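Local structure of ESSC (5FWH) at residues Y8-Q13 and G146-D151; E92-V97 and S181-S186; Q113-T118 and V185-E190; N120-L125 and I135-A140; L155-V160 and F170-L175. The protein is a component of the bacterial type VII secretion apparatus, probably an FtsK/SpoIIIE-type ATPase, represented here by its N-terminal forkhead-associated (FHA) domain. All blocks are in the same frame, centred on the assembly; numbering follows the deposited sequence.

In the fold
The chain is all beta, and contacts 2 to 5 lie in the part from about residue 92 onward, built on a six-stranded and a seven-stranded sheet. Contact 1 ties the earlier part to an outermost strand of the seven-stranded sheet. Contacts 2 and 3 share Val-185 and Ser-186, with centres about 11 Å apart. Contact 4 lies about 13 Å from contact 1, centre to centre, and touches it where Leu-149 CB meets Pro-136 CG at 3.9 Å. Contact 4 also reaches contact 5, with Leu-125 CD1 3.9 Å from Phe-170 CE2. Contact 5 meets contact 2 through Leu-175 and Val-97. Contacts 1 and 3 are farthest apart, about 25 Å between centres.

Contact 1 of 5, residues Y8-Q13 and G146-D151; sequences YETYCQ and GVQLSD
Tyr-11 and Val-147 form a single beta bridge, their CA atoms 4.7 Å apart and the two segments running in opposite directions. It joins the edge strand 11-16 of the earlier part of this FHA protein to the short strand 147-148 of the later part. Two backbone hydrogen bonds frame the bridge. Gln-148 N gives to Thr-10 O at 2.7 Å, and Cys-12 N gives to Gly-146 O at 2.9 Å. Gly-146 has backbone angles that call for glycine, and a CB there would crowd Cys-12 O.

The side chains add less. Tyr-11 leads away from the partner strand, yet its ring passes Gly-146 O at the edge, CD1 at 3.6 Å. Farther round the same edge, CE1 lies 4.2 Å from Val-147 CG2. Extended from a CG anti to the backbone N (chi1 -169°), Gln-148 crosses Thr-10 at about a right angle and brings OE1 to 4.0 Å from Thr-10 CG2. Within residues 8-13 a type II' turn from Tyr-8 to Tyr-11 shapes the approach. Cys-12 lies buried against Trp-5, Leu-7 and Phe-143. The Tyr-8 hydroxyl accepts from Gln-13 NE2 at 2.8 Å, nearly in the plane of the amide.

Contact 2 of 5, residues E92-V97 and S181-S186; sequences EQRKYV and SEEVVS
Tyr-96 reaches across to Glu-183 and Val-184 and carries most of this contact. Its CB points toward residues 181-186, and chi1 of -64° sets CG beside the backbone N, so that the ring stands out from strand 94-99. Along one side of the ring, CD1 lies 3.5 Å from Val-184 CG2 and CE1 3.4 Å from the same methyl. Val-184 CB sits over one face of the ring, off centre toward the rim, 3.9 Å from the ring centroid: a CH-pi contact. At the ring edge, near its plane, CE2 passes 3.6 Å from Glu-183 OE1. The carboxylate and ring planes are only 16° apart.

Strand 94-99 lies beside strand 175-180 in the seven-stranded sheet of the FHA beta fold. From there residues 181-184 carry the chain over to strand 185-186, at the margin of the six-stranded sheet. The tyrosine hydroxyl therefore bonds to the connection between the sheets.

At the tip, OH gives to Glu-183 OE1 in a very short bond, whose modelled length of 2.4 Å is doubtful. It also accepts from Val-184 N at 3.1 Å. Glu-183 gets there by a bend at chi2, and its CG also touches Arg-94 CD. The Arg-94 guanidinium turns back within residues 92-97, where NH2 forms a salt bridge with Glu-92 OE2 at 3.1 Å.

Contact 3 of 5, residues Q113-T118 and V185-E190; sequences QADIET and VSSLTE
Ile-116 and Ser-186 face each other as an antiparallel non-hydrogen-bonded pair, CA atoms 4.5 Å apart, at the margin of the six-stranded sheet of this FHA fold. Their side chains leave the sheet on the same face. Ile-116 CG1 lies 3.7 Å from Ser-186 OG, and the same CG1 meets Leu-188 CD1 at 3.9 Å, the two apolar chains slanting across each other. Ile-116 also touches Phe-168 of the facing sheet, and Leu-188 touches Tyr-98, so this face looks inward. On the reverse face Glu-117 is stretched out past Val-185, bringing OE1 to 3.5 Å from Val-185 CG1. Between them Glu-117 N gives to Val-185 O at 2.7 Å in a practically straight bond.

Ser-186 holds its hydroxyl anti to the backbone N (chi1 -162°), pointing it across to Asp-115. OG gives to Asp-115 O at 2.6 Å and accepts from Leu-188 N, which makes an ST turn. An alanine here is likely to leave Leu-188 N without that acceptor and Asp-115 O with one donor fewer, so the turn could drift. The carboxylate of Asp-115 is held apart from this, its OD2 accepting from Leu-107 N. The second grip on Asp-115 O is Ser-187 N, 3.1 Å away, which comes from the face of the carbonyl plane opposite to Ser-186 OG.

Contact 4 of 5, residues N120-L125 and I135-A140; sequences NARFSL and IPDDDA
Ser-124 and Ile-135 are joined by two backbone hydrogen bonds, each 3.0 Å long: Ser-124 N to Ile-135 O, and Ile-135 N to Ser-124 O. Both are close to straight.

Van der Waals contacts follow the same pairing. Ser-124 OG lies 3.8 Å from Ile-135 CB, on one face of the sheet. On the other, Phe-123 CB rests on Pro-136 CA at 4.0 Å. Phe-123 takes chi1 of 63°, which seats CG between the backbone N and the carbonyl carbon and swings the ring away from Pro-136, toward an edge-to-face meeting with Phe-168. Ala-140 CB packs on Arg-122 CB at 3.7 Å.

These are neighbouring strands of a beta hairpin, 123-128 and 131-136, in the six-stranded sheet of the FHA fold; residues 137-140 curl back alongside Arg-122.

The charges gather there. Arg-122 lies side by side with Asp-137, pointing the same way, and its CD is flanked by Asp-137 OD2 and Asp-139 OD2. Arg-122 NE makes a long salt bridge to Asp-139 OD2 at 3.6 Å. Asp-137 OD2 stays beyond salt-bridge range, at the guanidinium edge, 4.2 Å from NH1. The stronger partner of NH1 is Asp-111. Asp-137 OD1 turns the other way and uses its anti lone pair to accept from Asp-138 N at 3.1 Å.

Contact 5 of 5, residues L155-V160 and F170-L175; sequences LRNGDV and FIEEDL
Leu-155 CD1 touches the ring of Phe-170 at its edge, 4.0 Å from CD2, with the two side chains crossing at about a right angle. Beside this apolar patch, the amide end of Asn-157 lies against the backbone from Phe-170 to Glu-172. A water joins the segments, giving to Asp-159 O at 2.9 Å and accepting from Phe-170 N at 3.0 Å. It lies at the edge of the Phe-170 ring, in plane.

Two turns at the open end of hairpin 161-163/166-170 of the FHA fold place these groups. Arg-156 to Asp-159 form a type II turn, closed further by Arg-156 N bonding to Asp-159 OD2 at 2.7 Å. Opposite, Ile-171 and Glu-172 face Leu-175 in a classic beta bulge, closed by a type I turn from Glu-172 to Leu-175. Glu-172 is bent at chi2 (54°) and accepts from Glu-173 N through the anti lone pair of OE1, at 2.6 Å. A leucine in its place would probably leave Glu-173 N without this acceptor and let the turn shift beside Asn-157. Farther out, Trp-132 stacks on Phe-170.

Asp-159 O and Phe-170 N thus meet through water, so the join probably depends on it and on Leu-155 against Phe-170.

Contact 1 of 5, residues Y8-Q13 and G146-D151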
# COMPACT_ATOMS: atom_id res chain seq x y z
N TYR A 8 2.57 10.23 4.81
CA TYR A 8 3.09 11.42 5.50
C TYR A 8 3.86 10.95 6.75
O TYR A 8 3.57 9.84 7.29
CB TYR A 8 1.92 12.31 5.91
CG TYR A 8 0.93 11.61 6.80
CD1 TYR A 8 -0.01 10.74 6.26
CD2 TYR A 8 0.92 11.82 8.17
CE1 TYR A 8 -0.91 10.11 7.04
CE2 TYR A 8 0.03 11.16 8.97
CZ TYR A 8 -0.89 10.32 8.39
OH TYR A 8 -1.80 9.65 9.16
N GLU A 9 4.85 11.76 7.20
CA GLU A 9 5.75 11.38 8.28
C GLU A 9 6.16 9.90 8.10
O GLU A 9 6.72 9.58 7.06
CB GLU A 9 5.16 11.68 9.66
CG GLU A 9 4.73 13.15 9.79
CD GLU A 9 4.68 13.71 11.23
OE1 GLU A 9 5.41 13.20 12.14
OE2 GLU A 9 3.91 14.69 11.44
N THR A 10 5.86 9.04 9.07
CA THR A 10 6.20 7.61 9.05
C THR A 10 4.92 6.72 8.97
O THR A 10 4.89 5.59 9.48
CB THR A 10 6.96 7.30 10.35
OG1 THR A 10 6.16 7.72 11.48
CG2 THR A 10 8.33 8.02 10.34
N TYR A 11 3.85 7.27 8.40
CA TYR A 11 2.55 6.61 8.35
C TYR A 11 2.13 6.47 6.91
O TYR A 11 2.58 7.25 6.06
CB TYR A 11 1.50 7.44 9.09
CG TYR A 11 1.95 7.63 10.51
CD1 TYR A 11 2.01 6.54 11.38
CD2 TYR A 11 2.42 8.89 10.96
CE1 TYR A 11 2.50 6.70 12.69
CE2 TYR A 11 2.88 9.05 12.24
CZ TYR A 11 2.92 7.95 13.09
OH TYR A 11 3.37 8.13 14.35
N CYS A 12 1.26 5.47 6.68
CA CYS A 12 0.57 5.34 5.43
C CYS A 12 -0.86 4.95 5.82
O CYS A 12 -1.03 3.95 6.54
CB CYS A 12 1.21 4.21 4.62
SG CYS A 12 0.44 3.87 3.01
N GLN A 13 -1.83 5.76 5.43
CA GLN A 13 -3.27 5.40 5.57
C GLN A 13 -3.76 4.99 4.20
O GLN A 13 -3.36 5.60 3.20
CB GLN A 13 -4.10 6.58 5.93
CG GLN A 13 -3.86 7.08 7.32
CD GLN A 13 -4.89 8.08 7.78
OE1 GLN A 13 -6.12 7.90 7.62
NE2 GLN A 13 -4.41 9.12 8.45
N GLY A 146 0.04 0.41 8.79
CA GLY A 146 0.11 1.87 8.71
C GLY A 146 1.35 2.59 9.24
O GLY A 146 1.43 3.80 9.08
N VAL A 147 2.28 1.89 9.85
CA VAL A 147 3.44 2.49 10.48
C VAL A 147 4.76 2.00 9.85
O VAL A 147 5.05 0.79 9.80
CB VAL A 147 3.52 2.14 11.98
CG1 VAL A 147 4.69 2.93 12.63
CG2 VAL A 147 2.19 2.47 12.67
N GLN A 148 5.60 2.95 9.43
CA GLN A 148 6.85 2.55 8.78
C GLN A 148 7.71 1.64 9.63
O GLN A 148 7.84 1.86 10.81
CB GLN A 148 7.63 3.77 8.34
CG GLN A 148 8.79 3.42 7.42
CD GLN A 148 9.43 4.64 6.83
OE1 GLN A 148 9.00 5.75 7.10
NE2 GLN A 148 10.46 4.44 6.01
N LEU A 149 8.29 0.61 9.06
CA LEU A 149 9.13 -0.32 9.81
C LEU A 149 10.53 0.21 9.79
O LEU A 149 11.01 0.55 8.74
CB LEU A 149 9.21 -1.68 9.14
CG LEU A 149 8.11 -2.71 9.24
CD1 LEU A 149 6.78 -2.03 9.10
CD2 LEU A 149 8.27 -3.71 8.10
N SER A 150 11.21 0.24 10.93
CA SER A 150 12.63 0.61 10.95
C SER A 150 13.55 -0.57 11.24
O SER A 150 14.76 -0.42 11.15
CB SER A 150 12.86 1.70 11.98
OG SER A 150 12.50 1.24 13.28
N ASP A 151 13.01 -1.71 11.64
CA ASP A 151 13.81 -2.94 11.81
C ASP A 151 12.91 -4.16 11.64
O ASP A 151 11.70 -4.03 11.39
CB ASP A 151 14.52 -2.95 13.18
CG ASP A 151 13.58 -2.73 14.34
OD1 ASP A 151 12.60 -3.48 14.46
OD2 ASP A 151 13.82 -1.81 15.16

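Contact 2 of 5, residues E92-V97 and S181-S186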
# COMPACT_ATOMS: atom_id res chain seq x y z
N GLU A 92 -9.25 -0.95 -10.34
CA GLU A 92 -9.27 -2.39 -10.32
C GLU A 92 -8.03 -2.99 -9.67
O GLU A 92 -6.91 -2.55 -9.90
CB GLU A 92 -9.41 -2.91 -11.73
CG GLU A 92 -9.67 -4.43 -11.82
CD GLU A 92 -9.78 -4.96 -13.26
OE1 GLU A 92 -9.83 -4.19 -14.24
OE2 GLU A 92 -9.80 -6.19 -13.41
N GLN A 93 -8.24 -4.04 -8.90
CA GLN A 93 -7.19 -4.66 -8.13
C GLN A 93 -7.47 -6.12 -8.01
O GLN A 93 -8.64 -6.48 -7.83
CB GLN A 93 -7.16 -4.02 -6.73
CG GLN A 93 -6.45 -2.65 -6.70
CD GLN A 93 -6.11 -2.22 -5.27
OE1 GLN A 93 -7.00 -1.82 -4.51
NE2 GLN A 93 -4.82 -2.31 -4.89
N ARG A 94 -6.40 -6.94 -8.12
CA ARG A 94 -6.47 -8.41 -8.00
C ARG A 94 -5.60 -9.08 -6.93
O ARG A 94 -4.55 -8.55 -6.50
CB ARG A 94 -6.20 -9.07 -9.35
CG ARG A 94 -4.88 -8.71 -10.03
CD ARG A 94 -4.84 -9.33 -11.43
NE ARG A 94 -6.15 -9.31 -12.12
CZ ARG A 94 -6.55 -8.49 -13.11
NH1 ARG A 94 -5.75 -7.57 -13.64
NH2 ARG A 94 -7.79 -8.61 -13.57
N LYS A 95 -6.05 -10.30 -6.58
CA LYS A 95 -5.69 -11.02 -5.37
C LYS A 95 -5.18 -12.41 -5.71
O LYS A 95 -5.89 -13.23 -6.31
CB LYS A 95 -6.90 -11.09 -4.43
CG LYS A 95 -6.50 -11.30 -2.97
CD LYS A 95 -7.64 -11.14 -1.97
CE LYS A 95 -8.48 -12.39 -1.90
NZ LYS A 95 -7.72 -13.57 -1.40
N TYR A 96 -3.94 -12.67 -5.31
CA TYR A 96 -3.27 -13.90 -5.54
C TYR A 96 -3.07 -14.52 -4.20
O TYR A 96 -2.75 -13.80 -3.28
CB TYR A 96 -1.88 -13.60 -6.08
CG TYR A 96 -1.86 -12.93 -7.38
CD1 TYR A 96 -1.95 -11.57 -7.47
CD2 TYR A 96 -1.74 -13.68 -8.56
CE1 TYR A 96 -1.97 -10.96 -8.68
CE2 TYR A 96 -1.74 -13.08 -9.77
CZ TYR A 96 -1.85 -11.72 -9.82
OH TYR A 96 -1.84 -11.11 -11.04
N VAL A 97 -3.13 -15.82 -4.09
CA VAL A 97 -2.83 -16.46 -2.82
C VAL A 97 -1.84 -17.52 -3.10
O VAL A 97 -2.01 -18.29 -3.99
CB VAL A 97 -4.07 -17.06 -2.10
CG1 VAL A 97 -3.68 -17.68 -0.76
CG2 VAL A 97 -5.08 -15.95 -1.89
N SER A 181 -2.54 -3.70 -7.89
CA SER A 181 -3.11 -3.16 -9.11
C SER A 181 -2.48 -3.70 -10.37
O SER A 181 -3.03 -3.49 -11.40
CB SER A 181 -3.14 -1.61 -9.11
OG SER A 181 -2.18 -1.06 -8.21
N GLU A 182 -1.36 -4.41 -10.31
CA GLU A 182 -0.81 -5.07 -11.51
C GLU A 182 -0.81 -6.56 -11.27
O GLU A 182 -0.89 -6.98 -10.10
CB GLU A 182 0.62 -4.65 -11.75
CG GLU A 182 0.95 -3.25 -11.31
CD GLU A 182 2.30 -2.76 -11.84
OE1 GLU A 182 3.07 -3.57 -12.42
OE2 GLU A 182 2.60 -1.55 -11.68
N GLU A 183 -0.70 -7.35 -12.35
CA GLU A 183 -0.41 -8.77 -12.21
C GLU A 183 0.96 -8.93 -11.44
O GLU A 183 1.96 -8.19 -11.63
CB GLU A 183 -0.42 -9.56 -13.55
CG GLU A 183 -1.80 -9.93 -14.14
CD GLU A 183 -2.09 -11.44 -14.23
OE1 GLU A 183 -2.19 -12.13 -13.18
OE2 GLU A 183 -2.24 -11.97 -15.35
N VAL A 184 0.94 -9.86 -10.50
CA VAL A 184 2.09 -10.15 -9.69
C VAL A 184 2.86 -11.25 -10.40
O VAL A 184 2.27 -12.19 -10.88
CB VAL A 184 1.62 -10.65 -8.33
CG1 VAL A 184 2.79 -11.11 -7.51
CG2 VAL A 184 0.91 -9.51 -7.63
N VAL A 185 4.18 -11.14 -10.38
CA VAL A 185 5.05 -12.14 -10.94
C VAL A 185 5.72 -12.85 -9.81
O VAL A 185 6.36 -12.21 -8.96
CB VAL A 185 6.10 -11.49 -11.83
CG1 VAL A 185 7.00 -12.57 -12.48
CG2 VAL A 185 5.40 -10.64 -12.89
N SER A 186 5.50 -14.17 -9.77
CA SER A 186 5.93 -14.99 -8.67
C SER A 186 6.41 -16.36 -9.09
O SER A 186 5.81 -17.01 -9.90
CB SER A 186 4.79 -15.18 -7.62
OG SER A 186 5.37 -15.62 -6.38

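Contact 3 of 5, residues Q113-T118 and V185-E190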
# COMPACT_ATOMS: atom_id res chain seq x y z
N GLN A 113 16.02 -13.20 -9.08
CA GLN A 113 15.71 -14.39 -8.30
C GLN A 113 14.69 -14.19 -7.17
O GLN A 113 14.53 -15.08 -6.32
CB GLN A 113 17.02 -15.01 -7.82
CG GLN A 113 18.03 -15.23 -8.98
CD GLN A 113 17.45 -16.05 -10.14
OE1 GLN A 113 17.61 -15.72 -11.32
NE2 GLN A 113 16.78 -17.12 -9.79
N ALA A 114 13.96 -13.07 -7.21
CA ALA A 114 12.90 -12.76 -6.24
C ALA A 114 11.78 -13.75 -6.32
O ALA A 114 11.37 -14.14 -7.42
CB ALA A 114 12.34 -11.36 -6.48
N ASP A 115 11.31 -14.21 -5.17
CA ASP A 115 10.08 -15.04 -5.13
C ASP A 115 8.82 -14.26 -5.60
O ASP A 115 7.88 -14.82 -6.18
CB ASP A 115 9.87 -15.59 -3.72
CG ASP A 115 11.07 -16.42 -3.23
OD1 ASP A 115 11.11 -17.61 -3.61
OD2 ASP A 115 11.96 -15.89 -2.48
N ILE A 116 8.76 -12.97 -5.28
CA ILE A 116 7.73 -12.09 -5.79
C ILE A 116 8.44 -10.91 -6.38
O ILE A 116 9.14 -10.21 -5.66
CB ILE A 116 6.76 -11.60 -4.71
CG1 ILE A 116 6.06 -12.79 -4.02
CG2 ILE A 116 5.73 -10.63 -5.31
CD1 ILE A 116 5.13 -12.32 -2.92
N GLU A 117 8.21 -10.68 -7.68
CA GLU A 117 8.92 -9.62 -8.42
C GLU A 117 8.13 -8.33 -8.51
O GLU A 117 6.98 -8.32 -9.00
CB GLU A 117 9.30 -10.08 -9.82
CG GLU A 117 10.54 -10.98 -9.83
CD GLU A 117 10.96 -11.38 -11.24
OE1 GLU A 117 10.38 -12.37 -11.76
OE2 GLU A 117 11.88 -10.71 -11.81
N THR A 118 8.76 -7.24 -8.07
CA THR A 118 8.14 -5.94 -8.04
C THR A 118 9.20 -4.84 -7.97
O THR A 118 10.24 -4.99 -7.32
CB THR A 118 7.14 -5.80 -6.85
OG1 THR A 118 6.79 -4.43 -6.66
CG2 THR A 118 7.73 -6.34 -5.50
N VAL A 185 4.18 -11.14 -10.38
CA VAL A 185 5.05 -12.14 -10.94
C VAL A 185 5.72 -12.85 -9.81
O VAL A 185 6.36 -12.21 -8.96
CB VAL A 185 6.10 -11.49 -11.83
CG1 VAL A 185 7.00 -12.57 -12.48
CG2 VAL A 185 5.40 -10.64 -12.89
N SER A 186 5.50 -14.17 -9.77
CA SER A 186 5.93 -14.99 -8.67
C SER A 186 6.41 -16.36 -9.09
O SER A 186 5.81 -17.01 -9.90
CB SER A 186 4.79 -15.18 -7.62
OG SER A 186 5.37 -15.62 -6.38
N SER A 187 7.45 -16.83 -8.44
CA SER A 187 7.83 -18.24 -8.56
C SER A 187 7.18 -19.11 -7.49
O SER A 187 7.53 -20.25 -7.37
CB SER A 187 9.34 -18.35 -8.46
OG SER A 187 9.75 -17.92 -7.20
N LEU A 188 6.24 -18.57 -6.70
CA LEU A 188 5.62 -19.34 -5.61
C LEU A 188 4.47 -20.20 -6.13
O LEU A 188 3.97 -19.94 -7.20
CB LEU A 188 5.10 -18.42 -4.51
CG LEU A 188 6.19 -17.65 -3.74
CD1 LEU A 188 5.62 -16.48 -2.98
CD2 LEU A 188 6.96 -18.55 -2.79
N THR A 189 4.03 -21.17 -5.33
CA THR A 189 2.82 -21.98 -5.62
C THR A 189 1.47 -21.29 -5.46
O THR A 189 0.98 -21.11 -4.34
CB THR A 189 2.68 -23.18 -4.64
OG1 THR A 189 3.92 -23.83 -4.42
CG2 THR A 189 1.63 -24.21 -5.16
N GLU A 190 0.81 -21.00 -6.57
CA GLU A 190 -0.54 -20.48 -6.49
C GLU A 190 -1.49 -21.56 -5.93
O GLU A 190 -1.37 -22.68 -6.28
CB GLU A 190 -1.04 -19.98 -7.85
CG GLU A 190 -1.22 -18.47 -7.94
CD GLU A 190 -1.14 -17.96 -9.38
OE1 GLU A 190 -1.40 -18.77 -10.31
OE2 GLU A 190 -0.80 -16.76 -9.59

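Contact 4 of 5, residues N120-L125 and I135-A140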
# COMPACT_ATOMS: atom_id res chain seq x y z
N ASN A 120 8.02 -2.15 -6.69
CA ASN A 120 7.31 -1.36 -5.64
C ASN A 120 7.78 -1.51 -4.20
O ASN A 120 7.42 -0.67 -3.37
CB ASN A 120 5.80 -1.70 -5.62
CG ASN A 120 5.15 -1.63 -6.97
OD1 ASN A 120 4.37 -2.51 -7.34
ND2 ASN A 120 5.49 -0.60 -7.75
N ALA A 121 8.52 -2.57 -3.89
CA ALA A 121 8.84 -2.95 -2.52
C ALA A 121 10.12 -3.72 -2.53
O ALA A 121 10.44 -4.33 -3.50
CB ALA A 121 7.73 -3.88 -1.99
N ARG A 122 10.82 -3.74 -1.42
CA ARG A 122 11.94 -4.57 -1.28
C ARG A 122 12.02 -4.99 0.17
O ARG A 122 12.31 -4.17 1.01
CB ARG A 122 13.22 -3.80 -1.75
CG ARG A 122 14.55 -4.38 -1.29
CD ARG A 122 15.75 -3.56 -1.79
NE ARG A 122 15.88 -3.74 -3.23
CZ ARG A 122 16.42 -4.80 -3.82
NH1 ARG A 122 16.93 -5.81 -3.12
NH2 ARG A 122 16.45 -4.87 -5.14
N PHE A 123 11.88 -6.28 0.45
CA PHE A 123 11.93 -6.74 1.83
C PHE A 123 12.01 -8.25 1.81
O PHE A 123 11.86 -8.82 0.78
CB PHE A 123 10.69 -6.22 2.63
CG PHE A 123 9.35 -6.73 2.13
CD1 PHE A 123 8.77 -7.91 2.64
CD2 PHE A 123 8.59 -5.97 1.22
CE1 PHE A 123 7.55 -8.39 2.19
CE2 PHE A 123 7.30 -6.44 0.81
CZ PHE A 123 6.82 -7.66 1.26
N SER A 124 12.33 -8.90 2.91
CA SER A 124 12.26 -10.34 2.88
C SER A 124 11.38 -10.81 3.99
O SER A 124 11.13 -10.08 4.90
CB SER A 124 13.64 -11.01 2.91
OG SER A 124 14.25 -10.80 4.14
N LEU A 125 10.83 -12.00 3.83
CA LEU A 125 10.02 -12.67 4.87
C LEU A 125 10.75 -13.96 5.27
O LEU A 125 11.13 -14.74 4.40
CB LEU A 125 8.65 -12.99 4.35
CG LEU A 125 7.77 -11.77 3.94
CD1 LEU A 125 6.45 -12.30 3.40
CD2 LEU A 125 7.37 -10.92 5.08
N ILE A 135 11.73 -8.49 7.35
CA ILE A 135 13.01 -7.77 7.44
C ILE A 135 12.98 -6.75 6.31
O ILE A 135 13.08 -7.12 5.16
CB ILE A 135 14.23 -8.71 7.27
CG1 ILE A 135 14.25 -9.81 8.37
CG2 ILE A 135 15.57 -7.93 7.26
CD1 ILE A 135 13.65 -11.13 7.96
N PRO A 136 12.80 -5.48 6.63
CA PRO A 136 12.76 -4.49 5.55
C PRO A 136 14.16 -4.07 5.09
O PRO A 136 15.18 -4.38 5.72
CB PRO A 136 12.04 -3.29 6.18
CG PRO A 136 12.34 -3.43 7.64
CD PRO A 136 12.45 -4.89 7.94
N ASP A 137 14.18 -3.35 3.98
CA ASP A 137 15.42 -2.83 3.45
C ASP A 137 15.48 -1.31 3.67
O ASP A 137 14.46 -0.63 3.75
CB ASP A 137 15.61 -3.25 1.99
CG ASP A 137 17.02 -3.78 1.72
OD1 ASP A 137 17.98 -3.24 2.31
OD2 ASP A 137 17.18 -4.75 0.94
N ASP A 138 16.69 -0.79 3.80
CA ASP A 138 16.87 0.59 4.22
C ASP A 138 16.28 1.54 3.19
O ASP A 138 15.61 2.52 3.55
CB ASP A 138 18.34 0.92 4.48
CG ASP A 138 18.91 0.13 5.65
OD1 ASP A 138 18.49 -1.03 5.83
OD2 ASP A 138 19.78 0.68 6.37
N ASP A 139 16.52 1.23 1.92
CA ASP A 139 15.94 1.97 0.77
C ASP A 139 14.38 2.00 0.64
O ASP A 139 13.81 3.08 0.72
CB ASP A 139 16.59 1.54 -0.58
CG ASP A 139 16.57 0.02 -0.82
OD1 ASP A 139 16.67 -0.75 0.17
OD2 ASP A 139 16.48 -0.41 -2.00
N ALA A 140 13.70 0.85 0.48
CA ALA A 140 12.24 0.80 0.18
C ALA A 140 11.29 1.03 1.41
O ALA A 140 11.33 0.23 2.36
CB ALA A 140 11.91 -0.52 -0.49

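Contact 5 of 5, residues L155-V160 and F170-L175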
# COMPACT_ATOMS: atom_id res chain seq x y z
N LEU A 155 5.65 -11.22 12.83
CA LEU A 155 4.31 -10.96 12.38
C LEU A 155 3.30 -11.87 13.05
O LEU A 155 3.61 -13.00 13.32
CB LEU A 155 4.21 -11.26 10.86
CG LEU A 155 5.13 -10.53 9.84
CD1 LEU A 155 4.81 -10.96 8.42
CD2 LEU A 155 4.88 -9.05 9.98
N ARG A 156 2.06 -11.39 13.20
CA ARG A 156 0.91 -12.20 13.67
C ARG A 156 -0.09 -12.24 12.54
O ARG A 156 -0.03 -11.38 11.69
CB ARG A 156 0.26 -11.55 14.90
CG ARG A 156 1.21 -10.82 15.84
CD ARG A 156 0.56 -10.35 17.15
NE ARG A 156 -0.76 -9.68 17.01
CZ ARG A 156 -1.11 -8.43 17.43
NH1 ARG A 156 -0.28 -7.59 18.06
NH2 ARG A 156 -2.36 -8.02 17.21
N ASN A 157 -1.04 -13.19 12.52
CA ASN A 157 -2.05 -13.28 11.40
C ASN A 157 -2.90 -12.02 11.30
O ASN A 157 -3.34 -11.48 12.32
CB ASN A 157 -3.02 -14.49 11.54
CG ASN A 157 -2.46 -15.83 11.02
OD1 ASN A 157 -2.24 -16.03 9.80
ND2 ASN A 157 -2.27 -16.79 11.95
N GLY A 158 -3.10 -11.53 10.08
CA GLY A 158 -3.80 -10.26 9.88
C GLY A 158 -3.03 -8.99 10.29
O GLY A 158 -3.61 -7.89 10.31
N ASP A 159 -1.75 -9.09 10.62
CA ASP A 159 -0.88 -7.97 10.32
C ASP A 159 -1.03 -7.74 8.80
O ASP A 159 -1.28 -8.71 8.03
CB ASP A 159 0.56 -8.25 10.70
CG ASP A 159 0.84 -8.11 12.24
OD1 ASP A 159 0.07 -7.42 12.92
OD2 ASP A 159 1.83 -8.69 12.77
N VAL A 160 -0.95 -6.48 8.40
CA VAL A 160 -1.00 -6.04 6.98
C VAL A 160 0.29 -5.33 6.65
O VAL A 160 0.68 -4.37 7.33
CB VAL A 160 -2.18 -5.12 6.73
CG1 VAL A 160 -2.21 -4.67 5.27
CG2 VAL A 160 -3.49 -5.88 7.09
N PHE A 170 -0.66 -12.55 5.57
CA PHE A 170 -0.70 -13.98 5.86
C PHE A 170 -2.16 -14.26 6.32
O PHE A 170 -2.68 -13.68 7.32
CB PHE A 170 0.33 -14.40 6.93
CG PHE A 170 1.71 -14.67 6.35
CD1 PHE A 170 1.96 -15.84 5.65
CD2 PHE A 170 2.72 -13.72 6.46
CE1 PHE A 170 3.19 -16.08 5.10
CE2 PHE A 170 3.96 -13.93 5.91
CZ PHE A 170 4.21 -15.12 5.22
N ILE A 171 -2.83 -15.10 5.57
CA ILE A 171 -4.14 -15.57 5.98
C ILE A 171 -3.92 -16.55 7.13
O ILE A 171 -4.60 -16.50 8.14
CB ILE A 171 -4.84 -16.36 4.87
CG1 ILE A 171 -5.12 -15.49 3.64
CG2 ILE A 171 -6.12 -17.00 5.40
CD1 ILE A 171 -6.04 -14.33 3.85
N GLU A 172 -2.98 -17.47 6.88
CA GLU A 172 -2.52 -18.51 7.78
C GLU A 172 -1.00 -18.50 7.65
O GLU A 172 -0.42 -17.86 6.74
CB GLU A 172 -3.09 -19.86 7.31
CG GLU A 172 -2.61 -21.16 7.96
CD GLU A 172 -2.71 -21.24 9.47
OE1 GLU A 172 -1.92 -20.55 10.17
OE2 GLU A 172 -3.54 -22.05 9.95
N GLU A 173 -0.37 -19.21 8.57
CA GLU A 173 1.05 -19.48 8.54
C GLU A 173 1.54 -19.99 7.21
O GLU A 173 2.72 -19.76 6.85
CB GLU A 173 1.36 -20.53 9.57
CG GLU A 173 2.84 -20.79 9.81
CD GLU A 173 3.09 -22.19 10.36
OE1 GLU A 173 2.15 -22.80 10.94
OE2 GLU A 173 4.22 -22.69 10.18
N ASP A 174 0.71 -20.73 6.51
CA ASP A 174 1.13 -21.36 5.25
C ASP A 174 0.60 -20.65 3.96
O ASP A 174 0.90 -21.09 2.87
CB ASP A 174 0.81 -22.89 5.26
CG ASP A 174 -0.61 -23.24 5.80
OD1 ASP A 174 -1.57 -22.51 5.48
OD2 ASP A 174 -0.76 -24.25 6.55
N LEU A 175 -0.16 -19.54 4.11
CA LEU A 175 -0.84 -18.88 2.99
C LEU A 175 -0.68 -17.37 3.00
O LEU A 175 -1.14 -16.67 3.92
CB LEU A 175 -2.33 -19.22 2.97
CG LEU A 175 -2.62 -20.67 2.51
CD1 LEU A 175 -3.46 -21.41 3.52
CD2 LEU A 175 -3.29 -20.74 1.15
O HOH W 1 0.39 -11.05 8.00